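DNA repair and recombination protein radB (Thermococcus kodakarensis, PDB 2CVH) is probably a RecA-like protein of DNA repair and homologous recombination, thought to bind DNA and to have only very weak ATPase activity. Local coordinates at residues 40-45 with 64-69; 164-169 with 179-184; 93-98 with 109-114. One frame throughout, in Å; residues are numbered along the deposited sequence.

The RecA-like fold illustrates how one mixed sheet organises packing of quite different kinds. Along the chain the order is contact 1, contact 3, contact 2, each closing before the next opens. Contact 1 joins helices 33-44 and 59-67, the former beginning at the end of the predicted ATP-binding loop. Contacts 3 and 2 both reach the central sheet: contact 3 sets helix 90-101 on strand 106-112, and contact 2 brings a loop against strand 178-184. The centres of the three contacts lie about 21 to 26 Å apart, with contacts 1 and 2 on opposite sides of the chain's centre, and no two contacts touch. Helix-helix, helix-sheet and loop-sheet packing thus hold separate parts of one ATPase domain together.

Contact 1 of 3, residues 40-45 with 64-69; sequences TGLLSG and QMAETR
L42 and A66 meet where helix 33-44 runs beside helix 59-67, CD2 of L42 resting 4.1 Å from CB of A66. The leucine reaches across because its CG stands anti to the backbone N (chi1 -175°), which sends CD2 toward A66 and CD1 toward R69, whose CD lies 4.4 Å from CD1 of L42. L43 and R69 cross at about a right angle, with CD1 of L43 4.0 Å from NH2 of R69 and CD2 of L43 4.1 Å from NE, an oblique approach to the guanidinium. A bend at chi3 (82°) brings the guanidinium across the end of L43, and NH1 is held by a hydrogen bond to the carbonyl O of R214. Further out, A76 of helix 73-79 touches both L42 and A66, while M65 packs on T35, L38 and Q39 of helix 33-44. The first helix ends just beyond the contact: S44 OG bonds to G41 O at 2.8 Å, on a lone pair, and G45 takes a positive phi. Across the interface itself the attraction is one of van der Waals packing, so the arginine contributes its aliphatic stem and guanidinium surface here, while its NH1 is satisfied by R214 O.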
ATOM      1  N   THR A  40       2.963   8.527  -2.766  1.00 16.99           N
ATOM      2  CA  THR A  40       4.313   8.067  -2.469  1.00 17.50           C
ATOM      3  C   THR A  40       5.007   7.748  -3.809  1.00 14.49           C
ATOM      4  O   THR A  40       6.102   8.225  -4.066  1.00 13.10           O
ATOM      5  CB  THR A  40       4.286   6.829  -1.551  1.00 17.97           C
ATOM      6  OG1 THR A  40       3.560   7.161  -0.364  1.00 18.73           O
ATOM      7  CG2 THR A  40       5.707   6.399  -1.163  1.00 16.00           C
ATOM      8  N   GLY A  41       4.317   7.005  -4.674  1.00 15.98           N
ATOM      9  CA  GLY A  41       4.862   6.672  -5.982  1.00 20.30           C
ATOM     10  C   GLY A  41       5.166   7.921  -6.797  1.00 20.10           C
ATOM     11  O   GLY A  41       6.273   8.112  -7.299  1.00 17.91           O
ATOM     12  N   LEU A  42       4.196   8.818  -6.866  1.00 19.95           N
ATOM     13  CA  LEU A  42       4.353  10.059  -7.605  1.00 18.66           C
ATOM     14  C   LEU A  42       5.597  10.870  -7.196  1.00 22.29           C
ATOM     15  O   LEU A  42       6.398  11.274  -8.042  1.00 25.55           O
ATOM     16  CB  LEU A  42       3.062  10.882  -7.467  1.00 21.53           C
ATOM     17  CG  LEU A  42       2.772  12.210  -8.185  1.00 24.40           C
ATOM     18  CD1 LEU A  42       3.014  13.360  -7.261  1.00 20.70           C
ATOM     19  CD2 LEU A  42       3.558  12.337  -9.505  1.00 24.01           C
ATOM     20  N   LEU A  43       5.801  11.056  -5.900  1.00 23.88           N
ATOM     21  CA  LEU A  43       6.933  11.838  -5.411  1.00 19.63           C
ATOM     22  C   LEU A  43       8.287  11.112  -5.400  1.00 20.30           C
ATOM     23  O   LEU A  43       9.323  11.760  -5.238  1.00 21.53           O
ATOM     24  CB  LEU A  43       6.600  12.393  -4.016  1.00 22.36           C
ATOM     25  CG  LEU A  43       5.266  13.148  -3.927  1.00 21.51           C
ATOM     26  CD1 LEU A  43       5.023  13.574  -2.508  1.00 21.65           C
ATOM     27  CD2 LEU A  43       5.293  14.384  -4.834  1.00 24.13           C
ATOM     28  N   SER A  44       8.295   9.784  -5.549  1.00 21.53           N
ATOM     29  CA  SER A  44       9.559   9.038  -5.584  1.00 26.46           C
ATOM     30  C   SER A  44      10.379   9.433  -6.826  1.00 32.74           C
ATOM     31  O   SER A  44      11.608   9.511  -6.768  1.00 37.96           O
ATOM     32  CB  SER A  44       9.330   7.519  -5.555  1.00 21.29           C
ATOM     33  OG  SER A  44       8.763   7.019  -6.748  1.00 17.48           O
ATOM     34  N   GLY A  45       9.697   9.706  -7.939  1.00 33.34           N
ATOM     35  CA  GLY A  45      10.387  10.119  -9.149  1.00 31.77           C
ATOM     36  C   GLY A  45      10.899   9.014 -10.054  1.00 29.39           C
ATOM     37  O   GLY A  45      11.468   9.290 -11.115  1.00 31.72           O
ATOM     38  N   GLN A  64      -4.316  14.648 -11.691  1.00 23.91           N
ATOM     39  CA  GLN A  64      -4.755  15.753 -10.845  1.00 24.00           C
ATOM     40  C   GLN A  64      -3.695  16.002  -9.804  1.00 26.67           C
ATOM     41  O   GLN A  64      -3.163  17.110  -9.687  1.00 26.90           O
ATOM     42  CB  GLN A  64      -6.071  15.411 -10.159  1.00 28.67           C
ATOM     43  CG  GLN A  64      -6.608  16.539  -9.283  1.00 33.85           C
ATOM     44  CD  GLN A  64      -7.991  16.244  -8.717  1.00 36.55           C
ATOM     45  OE1 GLN A  64      -8.878  17.105  -8.734  1.00 38.36           O
ATOM     46  NE2 GLN A  64      -8.181  15.028  -8.213  1.00 33.45           N
ATOM     47  N   MET A  65      -3.326  14.941  -9.092  1.00 29.98           N
ATOM     48  CA  MET A  65      -2.307  15.047  -8.055  1.00 27.28           C
ATOM     49  C   MET A  65      -0.991  15.595  -8.610  1.00 27.13           C
ATOM     50  O   MET A  65      -0.404  16.504  -8.031  1.00 27.74           O
ATOM     51  CB  MET A  65      -2.099  13.688  -7.392  1.00 24.87           C
ATOM     52  CG  MET A  65      -3.344  13.182  -6.668  1.00 24.02           C
ATOM     53  SD  MET A  65      -3.225  11.495  -6.049  1.00 22.30           S
ATOM     54  CE  MET A  65      -1.555  11.625  -5.312  1.00 10.58           C
ATOM     55  N   ALA A  66      -0.564  15.094  -9.771  1.00 28.38           N
ATOM     56  CA  ALA A  66       0.696  15.552 -10.393  1.00 27.99           C
ATOM     57  C   ALA A  66       0.638  17.052 -10.729  1.00 24.53           C
ATOM     58  O   ALA A  66       1.498  17.821 -10.321  1.00 18.77           O
ATOM     59  CB  ALA A  66       0.993  14.734 -11.657  1.00 20.05           C
ATOM     60  N   GLU A  67      -0.421  17.460 -11.425  1.00 26.71           N
ATOM     61  CA  GLU A  67      -0.599  18.846 -11.827  1.00 31.72           C
ATOM     62  C   GLU A  67      -0.654  19.797 -10.660  1.00 35.97           C
ATOM     63  O   GLU A  67       0.105  20.765 -10.629  1.00 34.85           O
ATOM     64  CB  GLU A  67      -1.887  19.017 -12.627  1.00 32.28           C
ATOM     65  CG  GLU A  67      -1.809  18.558 -14.043  1.00 31.00           C
ATOM     66  CD  GLU A  67      -3.151  18.577 -14.702  1.00 35.53           C
ATOM     67  OE1 GLU A  67      -3.199  18.718 -15.935  1.00 41.75           O
ATOM     68  OE2 GLU A  67      -4.170  18.437 -13.997  1.00 40.05           O
ATOM     69  N   THR A  68      -1.547  19.512  -9.705  1.00 38.13           N
ATOM     70  CA  THR A  68      -1.738  20.362  -8.532  1.00 40.22           C
ATOM     71  C   THR A  68      -0.479  20.577  -7.709  1.00 42.91           C
ATOM     72  O   THR A  68      -0.461  21.403  -6.796  1.00 48.43           O
ATOM     73  CB  THR A  68      -2.839  19.846  -7.601  1.00 40.80           C
ATOM     74  OG1 THR A  68      -3.939  19.347  -8.369  1.00 44.03           O
ATOM     75  CG2 THR A  68      -3.360  20.995  -6.785  1.00 46.29           C
ATOM     76  N   ARG A  69       0.573  19.835  -8.025  1.00 41.24           N
ATOM     77  CA  ARG A  69       1.838  19.970  -7.323  1.00 40.37           C
ATOM     78  C   ARG A  69       2.900  20.399  -8.357  1.00 41.04           C
ATOM     79  O   ARG A  69       4.109  20.316  -8.113  1.00 42.18           O
ATOM     80  CB  ARG A  69       2.152  18.624  -6.630  1.00 40.30           C
ATOM     81  CG  ARG A  69       0.966  18.159  -5.730  1.00 39.18           C
ATOM     82  CD  ARG A  69       1.005  16.683  -5.294  1.00 37.96           C
ATOM     83  NE  ARG A  69       1.869  16.499  -4.139  1.00 38.09           N
ATOM     84  CZ  ARG A  69       1.448  16.448  -2.883  1.00 37.05           C
ATOM     85  NH1 ARG A  69       0.156  16.534  -2.604  1.00 34.09           N
ATOM     86  NH2 ARG A  69       2.340  16.451  -1.894  1.00 39.07           N
TER

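Contact 2 of 3, residues 164-169 with 179-184; sequences TKPVAE and ILRLDK
R181 and P166 form the centre of this contact, in which a loop of the RecA-like fold lies over strand 178-184 of the central sheet. The loop follows strand 149-153, a position that in RecA and Rad51 relatives belongs to the DNA-binding L2 region, and its poor order in this structure would be consistent with that. P166, preceded by a cis peptide bond, offers its ring to the arginine stem: CG of P166 sits 3.7 Å from CD of R181, the two side chains crossing at about a right angle. I179, two residues earlier on the same face of the strand, extends the apolar patch loosely, its CD1 4.6 Å from CB of A168. NZ of K165 is modelled 2.9 Å from NH1 of R181, a doubtful spacing for two donors; both lie by E196 OE2, which forms a salt bridge with R181 and a long, weak ion pair with K165. Y26 of strand 22-26 backs both P166 and R181. A bend at chi3 (78°) presents the other flank of the guanidinium to D183, where NE and NH2 of R181 grip OD2 side-on in a salt bridge, each at 2.8 Å, on its syn side and almost in the guanidinium plane.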
ATOM      1  N   THR A 164     -10.978  -9.059  16.641  1.00110.25           N
ATOM      2  CA  THR A 164     -10.297  -8.873  15.374  1.00108.24           C
ATOM      3  C   THR A 164      -9.856  -7.411  15.401  1.00106.17           C
ATOM      4  O   THR A 164     -10.545  -6.522  14.891  1.00106.06           O
ATOM      5  CB  THR A 164     -11.250  -9.165  14.197  1.00109.23           C
ATOM      6  OG1 THR A 164     -11.775 -10.496  14.328  1.00108.58           O
ATOM      7  CG2 THR A 164     -10.516  -9.046  12.869  1.00109.47           C
ATOM      8  N   LYS A 165      -8.732  -7.174  16.071  1.00103.71           N
ATOM      9  CA  LYS A 165      -8.191  -5.839  16.241  1.00102.72           C
ATOM     10  C   LYS A 165      -6.849  -5.580  15.556  1.00101.22           C
ATOM     11  O   LYS A 165      -5.785  -5.749  16.159  1.00 99.74           O
ATOM     12  CB  LYS A 165      -8.084  -5.510  17.738  1.00102.31           C
ATOM     13  CG  LYS A 165      -7.506  -4.127  18.066  1.00102.40           C
ATOM     14  CD  LYS A 165      -8.444  -2.998  17.648  1.00102.24           C
ATOM     15  CE  LYS A 165      -7.787  -1.636  17.813  1.00100.84           C
ATOM     16  NZ  LYS A 165      -6.617  -1.478  16.907  1.00100.11           N
ATOM     17  N   PRO A 166      -6.877  -5.242  14.262  1.00100.48           N
ATOM     18  CA  PRO A 166      -8.034  -5.102  13.366  1.00100.33           C
ATOM     19  C   PRO A 166      -7.814  -5.980  12.133  1.00101.10           C
ATOM     20  O   PRO A 166      -8.772  -6.502  11.546  1.00100.68           O
ATOM     21  CB  PRO A 166      -8.010  -3.611  12.997  1.00100.48           C
ATOM     22  CG  PRO A 166      -6.997  -2.997  13.953  1.00100.79           C
ATOM     23  CD  PRO A 166      -5.987  -4.102  14.043  1.00100.57           C
ATOM     24  N   VAL A 167      -6.547  -6.099  11.736  1.00101.02           N
ATOM     25  CA  VAL A 167      -6.106  -6.911  10.600  1.00101.91           C
ATOM     26  C   VAL A 167      -4.605  -7.185  10.778  1.00103.16           C
ATOM     27  O   VAL A 167      -3.783  -6.263  10.756  1.00101.19           O
ATOM     28  CB  VAL A 167      -6.359  -6.218   9.219  1.00101.48           C
ATOM     29  CG1 VAL A 167      -5.535  -6.887   8.128  1.00101.60           C
ATOM     30  CG2 VAL A 167      -7.830  -6.306   8.830  1.00101.02           C
ATOM     31  N   ALA A 168      -4.283  -8.452  11.029  1.00105.60           N
ATOM     32  CA  ALA A 168      -2.914  -8.937  11.217  1.00107.50           C
ATOM     33  C   ALA A 168      -2.981 -10.469  11.323  1.00108.92           C
ATOM     34  O   ALA A 168      -2.969 -11.026  12.424  1.00111.42           O
ATOM     35  CB  ALA A 168      -2.306  -8.338  12.488  1.00107.10           C
ATOM     36  N   GLU A 169      -3.052 -11.138  10.173  1.00109.08           N
ATOM     37  CA  GLU A 169      -3.161 -12.603  10.106  1.00108.08           C
ATOM     38  C   GLU A 169      -1.898 -13.447  10.366  1.00106.86           C
ATOM     39  O   GLU A 169      -1.290 -13.991   9.435  1.00105.30           O
ATOM     40  CB  GLU A 169      -3.826 -13.013   8.783  1.00108.73           C
ATOM     41  CG  GLU A 169      -3.273 -12.295   7.550  1.00110.63           C
ATOM     42  CD  GLU A 169      -4.061 -12.574   6.271  1.00111.62           C
ATOM     43  OE1 GLU A 169      -4.027 -11.719   5.358  1.00112.14           O
ATOM     44  OE2 GLU A 169      -4.709 -13.640   6.173  1.00111.72           O
ATOM     45  N   ILE A 179       2.912  -1.814   9.688  1.00 16.91           N
ATOM     46  CA  ILE A 179       1.483  -1.868   9.435  1.00 15.99           C
ATOM     47  C   ILE A 179       0.853  -0.544   9.829  1.00 20.37           C
ATOM     48  O   ILE A 179       1.042  -0.058  10.955  1.00 21.05           O
ATOM     49  CB  ILE A 179       0.796  -3.017  10.233  1.00 14.99           C
ATOM     50  CG1 ILE A 179       1.449  -4.369   9.901  1.00 14.99           C
ATOM     51  CG2 ILE A 179      -0.700  -3.070   9.917  1.00 14.29           C
ATOM     52  CD1 ILE A 179       0.655  -5.584  10.360  1.00  9.60           C
ATOM     53  N   LEU A 180       0.135   0.049   8.884  1.00 19.86           N
ATOM     54  CA  LEU A 180      -0.554   1.307   9.101  1.00 17.40           C
ATOM     55  C   LEU A 180      -2.051   1.096   8.881  1.00 16.16           C
ATOM     56  O   LEU A 180      -2.477   0.526   7.857  1.00 12.03           O
ATOM     57  CB  LEU A 180      -0.069   2.353   8.103  1.00 20.47           C
ATOM     58  CG  LEU A 180       1.019   3.363   8.411  1.00 21.06           C
ATOM     59  CD1 LEU A 180       1.224   4.209   7.159  1.00 25.69           C
ATOM     60  CD2 LEU A 180       0.614   4.234   9.569  1.00 21.99           C
ATOM     61  N   ARG A 181      -2.856   1.550   9.840  1.00 18.52           N
ATOM     62  CA  ARG A 181      -4.310   1.434   9.717  1.00 19.50           C
ATOM     63  C   ARG A 181      -4.801   2.852   9.415  1.00 19.96           C
ATOM     64  O   ARG A 181      -4.334   3.818  10.041  1.00 19.94           O
ATOM     65  CB  ARG A 181      -4.943   0.947  11.024  1.00 20.49           C
ATOM     66  CG  ARG A 181      -6.431   0.646  10.898  1.00 24.79           C
ATOM     67  CD  ARG A 181      -7.087   0.315  12.251  1.00 33.48           C
ATOM     68  NE  ARG A 181      -7.348   1.507  13.056  1.00 38.14           N
ATOM     69  CZ  ARG A 181      -7.011   1.651  14.338  1.00 44.06           C
ATOM     70  NH1 ARG A 181      -6.388   0.671  14.985  1.00 45.94           N
ATOM     71  NH2 ARG A 181      -7.312   2.776  14.991  1.00 41.54           N
ATOM     72  N   LEU A 182      -5.671   3.002   8.423  1.00 15.02           N
ATOM     73  CA  LEU A 182      -6.167   4.327   8.119  1.00 17.06           C
ATOM     74  C   LEU A 182      -7.643   4.367   8.488  1.00 16.19           C
ATOM     75  O   LEU A 182      -8.408   3.474   8.122  1.00 12.28           O
ATOM     76  CB  LEU A 182      -5.980   4.654   6.639  1.00 15.18           C
ATOM     77  CG  LEU A 182      -4.620   4.474   5.972  1.00 15.83           C
ATOM     78  CD1 LEU A 182      -4.725   5.081   4.595  1.00 16.66           C
ATOM     79  CD2 LEU A 182      -3.498   5.137   6.736  1.00 12.73           C
ATOM     80  N   ASP A 183      -8.030   5.359   9.275  1.00 16.89           N
ATOM     81  CA  ASP A 183      -9.430   5.478   9.661  1.00 17.73           C
ATOM     82  C   ASP A 183      -9.970   6.812   9.212  1.00 14.79           C
ATOM     83  O   ASP A 183      -9.215   7.800   9.123  1.00 12.60           O
ATOM     84  CB  ASP A 183      -9.583   5.402  11.184  1.00 22.36           C
ATOM     85  CG  ASP A 183      -9.149   4.074  11.750  1.00 26.45           C
ATOM     86  OD1 ASP A 183      -9.522   3.012  11.202  1.00 26.68           O
ATOM     87  OD2 ASP A 183      -8.418   4.110  12.750  1.00 33.26           O
ATOM     88  N   LYS A 184     -11.290   6.861   9.025  1.00 16.46           N
ATOM     89  CA  LYS A 184     -11.970   8.096   8.617  1.00 17.78           C
ATOM     90  C   LYS A 184     -12.484   8.897   9.804  1.00 16.67           C
ATOM     91  O   LYS A 184     -13.104   8.324  10.694  1.00 25.38           O
ATOM     92  CB  LYS A 184     -13.188   7.766   7.770  1.00 14.12           C
ATOM     93  CG  LYS A 184     -12.913   7.044   6.513  1.00 13.65           C
ATOM     94  CD  LYS A 184     -14.203   6.769   5.805  1.00 10.75           C
ATOM     95  CE  LYS A 184     -13.945   6.129   4.468  1.00 11.44           C
ATOM     96  NZ  LYS A 184     -15.200   5.679   3.809  1.00 15.52           N
TER

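Contact 3 of 3, residues 93-98 with 109-114; sequences RVIGSL and VVVDSI
With its CG anti to the carbonyl carbon (chi1 -76°), L98 reaches from helix 90-101 to V109 on strand 106-112, which answers with CG1 held anti to its own backbone N (chi1 177°). The result is a methyl-to-methyl meeting, CD1 of L98 4.1 Å from CG1 of V109, the two side chains sliding past each other in opposite directions. One helical turn earlier I95 repeats the theme more loosely: its extended chain carries CD1 to within 4.5 Å of CG1 of V111. V109 and V111 share one face of the strand, and V110 between them points to the other. The surroundings are largely apolar. L98 also packs on A49 and V51 of strand 47-52 and on F83, while I95 touches V137 and L98 touches I141 of helix 128-145, so the four touching residues are buried. On the helix, V94 O accepts L98 N, and S97 OG is modelled doubtfully close, at 2.5 Å, to V94 O. Strands 80-83 and 106-112 are parallel, with 47-52 between them, making this a beta-alpha-beta crossover. The run of valines ending in D112, followed by a cis peptide bond to S113, resembles the Walker B strand of RecA-like ATPases.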
ATOM      1  N   ARG A  93       0.844 -14.929 -10.636  1.00 66.59           N
ATOM      2  CA  ARG A  93       1.650 -14.957 -11.862  1.00 67.08           C
ATOM      3  C   ARG A  93       2.306 -13.600 -12.102  1.00 62.29           C
ATOM      4  O   ARG A  93       3.470 -13.513 -12.516  1.00 58.92           O
ATOM      5  CB  ARG A  93       0.777 -15.323 -13.061  1.00 72.69           C
ATOM      6  CG  ARG A  93      -0.186 -16.454 -12.770  1.00 81.78           C
ATOM      7  CD  ARG A  93      -1.082 -16.752 -13.963  1.00 89.49           C
ATOM      8  NE  ARG A  93      -2.226 -17.578 -13.579  1.00 92.86           N
ATOM      9  CZ  ARG A  93      -3.444 -17.470 -14.103  1.00 93.12           C
ATOM     10  NH1 ARG A  93      -3.700 -16.564 -15.043  1.00 92.75           N
ATOM     11  NH2 ARG A  93      -4.402 -18.283 -13.692  1.00 93.65           N
ATOM     12  N   VAL A  94       1.541 -12.550 -11.812  1.00 57.07           N
ATOM     13  CA  VAL A  94       1.973 -11.165 -11.962  1.00 51.61           C
ATOM     14  C   VAL A  94       3.061 -10.885 -10.937  1.00 47.22           C
ATOM     15  O   VAL A  94       4.094 -10.298 -11.260  1.00 45.63           O
ATOM     16  CB  VAL A  94       0.780 -10.189 -11.734  1.00 51.45           C
ATOM     17  CG1 VAL A  94       1.277  -8.768 -11.473  1.00 51.03           C
ATOM     18  CG2 VAL A  94      -0.158 -10.224 -12.937  1.00 50.41           C
ATOM     19  N   ILE A  95       2.825 -11.319  -9.700  1.00 43.92           N
ATOM     20  CA  ILE A  95       3.795 -11.112  -8.636  1.00 40.09           C
ATOM     21  C   ILE A  95       5.053 -11.885  -8.988  1.00 39.89           C
ATOM     22  O   ILE A  95       6.164 -11.378  -8.846  1.00 36.03           O
ATOM     23  CB  ILE A  95       3.213 -11.500  -7.277  1.00 38.22           C
ATOM     24  CG1 ILE A  95       2.121 -10.493  -6.902  1.00 35.40           C
ATOM     25  CG2 ILE A  95       4.296 -11.496  -6.224  1.00 39.18           C
ATOM     26  CD1 ILE A  95       1.440 -10.771  -5.614  1.00 36.37           C
ATOM     27  N   GLY A  96       4.861 -13.080  -9.543  1.00 41.34           N
ATOM     28  CA  GLY A  96       5.987 -13.884  -9.963  1.00 44.15           C
ATOM     29  C   GLY A  96       6.735 -13.145 -11.058  1.00 46.96           C
ATOM     30  O   GLY A  96       7.960 -13.005 -10.992  1.00 46.81           O
ATOM     31  N   SER A  97       5.995 -12.603 -12.025  1.00 49.34           N
ATOM     32  CA  SER A  97       6.606 -11.874 -13.136  1.00 52.28           C
ATOM     33  C   SER A  97       7.429 -10.695 -12.617  1.00 51.77           C
ATOM     34  O   SER A  97       8.538 -10.411 -13.109  1.00 52.36           O
ATOM     35  CB  SER A  97       5.531 -11.381 -14.126  1.00 56.87           C
ATOM     36  OG  SER A  97       4.834 -10.220 -13.672  1.00 61.01           O
ATOM     37  N   LEU A  98       6.892 -10.036 -11.591  1.00 48.38           N
ATOM     38  CA  LEU A  98       7.530  -8.879 -10.980  1.00 45.75           C
ATOM     39  C   LEU A  98       8.979  -9.111 -10.613  1.00 44.37           C
ATOM     40  O   LEU A  98       9.772  -8.163 -10.555  1.00 40.02           O
ATOM     41  CB  LEU A  98       6.750  -8.433  -9.745  1.00 46.49           C
ATOM     42  CG  LEU A  98       5.444  -7.677  -9.992  1.00 45.25           C
ATOM     43  CD1 LEU A  98       4.943  -7.125  -8.672  1.00 43.15           C
ATOM     44  CD2 LEU A  98       5.678  -6.538 -10.984  1.00 44.73           C
ATOM     45  N   VAL A 109       6.914  -0.630  -5.216  1.00 14.97           N
ATOM     46  CA  VAL A 109       6.009  -1.665  -5.721  1.00 14.59           C
ATOM     47  C   VAL A 109       4.748  -1.462  -4.871  1.00 14.92           C
ATOM     48  O   VAL A 109       4.851  -1.172  -3.680  1.00 14.59           O
ATOM     49  CB  VAL A 109       6.554  -3.134  -5.485  1.00 14.03           C
ATOM     50  CG1 VAL A 109       5.547  -4.164  -5.971  1.00  7.20           C
ATOM     51  CG2 VAL A 109       7.893  -3.343  -6.202  1.00 14.22           C
ATOM     52  N   VAL A 110       3.577  -1.592  -5.479  1.00 14.04           N
ATOM     53  CA  VAL A 110       2.311  -1.443  -4.775  1.00 12.96           C
ATOM     54  C   VAL A 110       1.444  -2.577  -5.237  1.00 17.10           C
ATOM     55  O   VAL A 110       1.367  -2.842  -6.435  1.00 20.87           O
ATOM     56  CB  VAL A 110       1.563  -0.107  -5.122  1.00 11.02           C
ATOM     57  CG1 VAL A 110       0.237  -0.058  -4.373  1.00 10.37           C
ATOM     58  CG2 VAL A 110       2.436   1.127  -4.796  1.00  5.25           C
ATOM     59  N   VAL A 111       0.868  -3.316  -4.296  1.00 18.40           N
ATOM     60  CA  VAL A 111      -0.034  -4.399  -4.667  1.00 21.28           C
ATOM     61  C   VAL A 111      -1.371  -3.979  -4.088  1.00 26.10           C
ATOM     62  O   VAL A 111      -1.430  -3.478  -2.966  1.00 30.27           O
ATOM     63  CB  VAL A 111       0.419  -5.777  -4.125  1.00 17.90           C
ATOM     64  CG1 VAL A 111      -0.523  -6.863  -4.644  1.00 18.03           C
ATOM     65  CG2 VAL A 111       1.856  -6.078  -4.576  1.00 11.50           C
ATOM     66  N   ASP A 112      -2.437  -4.130  -4.862  1.00 30.62           N
ATOM     67  CA  ASP A 112      -3.751  -3.701  -4.415  1.00 38.73           C
ATOM     68  C   ASP A 112      -4.783  -4.654  -4.974  1.00 40.55           C
ATOM     69  O   ASP A 112      -5.297  -4.434  -6.061  1.00 44.92           O
ATOM     70  CB  ASP A 112      -3.989  -2.272  -4.935  1.00 41.69           C
ATOM     71  CG  ASP A 112      -5.291  -1.648  -4.442  1.00 44.75           C
ATOM     72  OD1 ASP A 112      -6.150  -2.340  -3.849  1.00 46.48           O
ATOM     73  OD2 ASP A 112      -5.445  -0.428  -4.663  1.00 46.83           O
ATOM     74  N   SER A 113      -5.178  -5.653  -4.202  1.00 50.88           N
ATOM     75  CA  SER A 113      -4.706  -5.873  -2.846  1.00 59.60           C
ATOM     76  C   SER A 113      -4.507  -7.366  -2.669  1.00 67.02           C
ATOM     77  O   SER A 113      -3.386  -7.829  -2.505  1.00 65.45           O
ATOM     78  CB  SER A 113      -5.774  -5.386  -1.870  1.00 60.77           C
ATOM     79  OG  SER A 113      -7.049  -5.927  -2.176  1.00 63.68           O
ATOM     80  N   ILE A 114      -5.633  -8.083  -2.725  1.00 79.52           N
ATOM     81  CA  ILE A 114      -5.786  -9.546  -2.612  1.00 89.15           C
ATOM     82  C   ILE A 114      -6.517 -10.083  -1.361  1.00 92.03           C
ATOM     83  O   ILE A 114      -5.894 -10.536  -0.393  1.00 91.37           O
ATOM     84  CB  ILE A 114      -4.470 -10.372  -2.911  1.00 90.48           C
ATOM     85  CG1 ILE A 114      -4.852 -11.798  -3.328  1.00 90.45           C
ATOM     86  CG2 ILE A 114      -3.514 -10.417  -1.697  1.00 90.16           C
ATOM     87  CD1 ILE A 114      -3.676 -12.690  -3.616  1.00 89.90           C
TER